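Local coordinates for protein response regulator (Colwellia psychrerythraea, PDB 3EQZ) that is a response regulator with a CheY-like receiver domain, probably serving as the signal-receiving module of a two-component system, at residues N17-I22 with E113-F118. Sequence-based numbering, arbitrary orientation.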
loop_
_atom_site.group_PDB
_atom_site.type_symbol
_atom_site.label_atom_id
_atom_site.label_comp_id
_atom_site.label_asym_id
_atom_site.label_seq_id
_atom_site.Cartn_x
_atom_site.Cartn_y
_atom_site.Cartn_z
ATOM N N ASN B 17 2.006 -16.454 24.904
ATOM C CA ASN B 17 1.306 -17.491 25.646
ATOM C C ASN B 17 -0.123 -17.705 25.107
ATOM O O ASN B 17 -0.622 -18.869 25.026
ATOM C CB ASN B 17 1.208 -17.097 27.124
ATOM C CG ASN B 17 0.292 -18.002 27.876
ATOM O OD1 ASN B 17 -0.836 -17.619 28.253
ATOM N ND2 ASN B 17 0.724 -19.261 28.028
ATOM N N LEU B 18 -0.781 -16.602 24.739
ATOM C CA LEU B 18 -2.103 -16.716 24.137
ATOM C C LEU B 18 -2.063 -17.541 22.851
ATOM O O LEU B 18 -2.838 -18.485 22.699
ATOM C CB LEU B 18 -2.728 -15.352 23.885
ATOM C CG LEU B 18 -3.985 -15.411 23.005
ATOM C CD1 LEU B 18 -5.213 -15.992 23.727
ATOM C CD2 LEU B 18 -4.274 -14.005 22.475
ATOM N N LEU B 19 -1.116 -17.234 21.948
ATOM C CA LEU B 19 -0.956 -18.023 20.707
ATOM C C LEU B 19 -0.711 -19.474 21.053
ATOM O O LEU B 19 -1.298 -20.404 20.470
ATOM C CB LEU B 19 0.207 -17.506 19.838
ATOM C CG LEU B 19 -0.033 -16.137 19.192
ATOM C CD1 LEU B 19 1.248 -15.551 18.509
ATOM C CD2 LEU B 19 -1.235 -16.193 18.176
ATOM N N LYS B 20 0.219 -19.683 21.965
ATOM C CA LYS B 20 0.515 -21.061 22.366
ATOM C C LYS B 20 -0.712 -21.845 22.883
ATOM O O LYS B 20 -0.866 -23.020 22.597
ATOM C CB LYS B 20 1.630 -21.129 23.420
ATOM C CG LYS B 20 2.057 -22.589 23.640
ATOM C CD LYS B 20 3.360 -22.721 24.441
ATOM C CE LYS B 20 3.918 -24.101 24.234
ATOM N NZ LYS B 20 5.079 -24.399 25.150
ATOM N N THR B 21 -1.566 -21.210 23.665
ATOM C CA THR B 21 -2.729 -21.927 24.150
ATOM C C THR B 21 -3.741 -22.215 23.030
ATOM O O THR B 21 -4.456 -23.205 23.086
ATOM C CB THR B 21 -3.406 -21.208 25.338
ATOM O OG1 THR B 21 -3.910 -19.934 24.908
ATOM C CG2 THR B 21 -2.413 -21.003 26.500
ATOM N N ILE B 22 -3.767 -21.392 21.991
ATOM C CA ILE B 22 -4.647 -21.637 20.872
ATOM C C ILE B 22 -4.108 -22.739 19.961
ATOM O O ILE B 22 -4.857 -23.522 19.423
ATOM C CB ILE B 22 -4.892 -20.320 20.052
ATOM C CG1 ILE B 22 -5.832 -19.410 20.815
ATOM C CG2 ILE B 22 -5.522 -20.628 18.676
ATOM C CD1 ILE B 22 -5.622 -17.958 20.503
ATOM N N GLU B 113 -11.245 -16.953 17.686
ATOM C CA GLU B 113 -12.155 -17.812 16.921
ATOM C C GLU B 113 -11.616 -18.040 15.507
ATOM O O GLU B 113 -11.530 -19.193 15.057
ATOM C CB GLU B 113 -13.598 -17.220 16.881
ATOM C CG GLU B 113 -14.651 -18.055 16.153
ATOM C CD GLU B 113 -16.066 -17.381 16.070
ATOM O OE1 GLU B 113 -16.219 -16.172 16.344
ATOM O OE2 GLU B 113 -17.033 -18.095 15.723
ATOM N N VAL B 114 -11.298 -16.958 14.792
ATOM C CA VAL B 114 -10.795 -17.112 13.400
ATOM C C VAL B 114 -9.484 -17.911 13.367
ATOM O O VAL B 114 -9.297 -18.761 12.503
ATOM C CB VAL B 114 -10.576 -15.736 12.668
ATOM C CG1 VAL B 114 -9.828 -15.915 11.358
ATOM C CG2 VAL B 114 -11.887 -15.050 12.402
ATOM N N LEU B 115 -8.586 -17.663 14.320
ATOM C CA LEU B 115 -7.296 -18.357 14.331
ATOM C C LEU B 115 -7.486 -19.873 14.602
ATOM O O LEU B 115 -6.869 -20.721 13.994
ATOM C CB LEU B 115 -6.359 -17.724 15.381
ATOM C CG LEU B 115 -4.982 -18.408 15.457
ATOM C CD1 LEU B 115 -4.229 -18.495 14.131
ATOM C CD2 LEU B 115 -4.069 -17.710 16.491
ATOM N N THR B 116 -8.355 -20.191 15.530
ATOM C CA THR B 116 -8.646 -21.605 15.869
ATOM C C THR B 116 -9.240 -22.331 14.662
ATOM O O THR B 116 -8.816 -23.439 14.284
ATOM C CB THR B 116 -9.636 -21.662 17.047
ATOM O OG1 THR B 116 -9.018 -21.050 18.180
ATOM C CG2 THR B 116 -9.970 -23.139 17.391
ATOM N N CYS B 117 -10.192 -21.651 14.032
ATOM C CA CYS B 117 -10.817 -22.152 12.824
ATOM C C CYS B 117 -9.789 -22.377 11.664
ATOM O O CYS B 117 -9.708 -23.474 11.062
ATOM C CB CYS B 117 -11.926 -21.183 12.429
ATOM S SG CYS B 117 -12.918 -21.797 11.080
ATOM N N PHE B 118 -8.943 -21.374 11.404
ATOM C CA PHE B 118 -7.889 -21.527 10.405
ATOM C C PHE B 118 -6.893 -22.678 10.690
ATOM O O PHE B 118 -6.561 -23.482 9.809
ATOM C CB PHE B 118 -7.125 -20.208 10.194
ATOM C CG PHE B 118 -6.005 -20.340 9.194
ATOM C CD1 PHE B 118 -6.278 -20.566 7.848
ATOM C CD2 PHE B 118 -4.683 -20.276 9.600
ATOM C CE1 PHE B 118 -5.237 -20.730 6.919
ATOM C CE2 PHE B 118 -3.650 -20.430 8.691
ATOM C CZ PHE B 118 -3.922 -20.634 7.345
#
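L115 reaches from helix 112-124 to meet L19 and I22 of helix 13-23, the two helices that lie on the same face of the parallel five-stranded sheet in this CheY-like fold. The tight part is the sheet side: methyl CD2 of L115 touches CD2 of L19 at 3.6 Å, the two side chains crossing at about a right angle. With CG anti to the backbone N (chi1 180°), L115 extends toward the neighbouring helix, and the same CD2 lies 3.9 Å from CG2 of I22. L19 also packs on I8 and I80 of the sheet and L115 on F106, which ties the pair into the hydrophobic core. Farther from the sheet the contact thins to the partly exposed I22–T116 edge, where CG2 of I22 meets OG1 of T116 at 3.6 Å. That is a van der Waals touch; the hydroxyl is hydrogen-bonded to O of T112, one turn back in its own helix. T116 also packs on I26. The axes of 17-22 and 113-118 approach to 10.9 Å, their N-to-C directions 43° apart. With no hydrogen bond across the segments and 166 Å² buried, cohesion here is apolar, and the fit of the L115 methyl against L19 and I22 probably helps set their spacing.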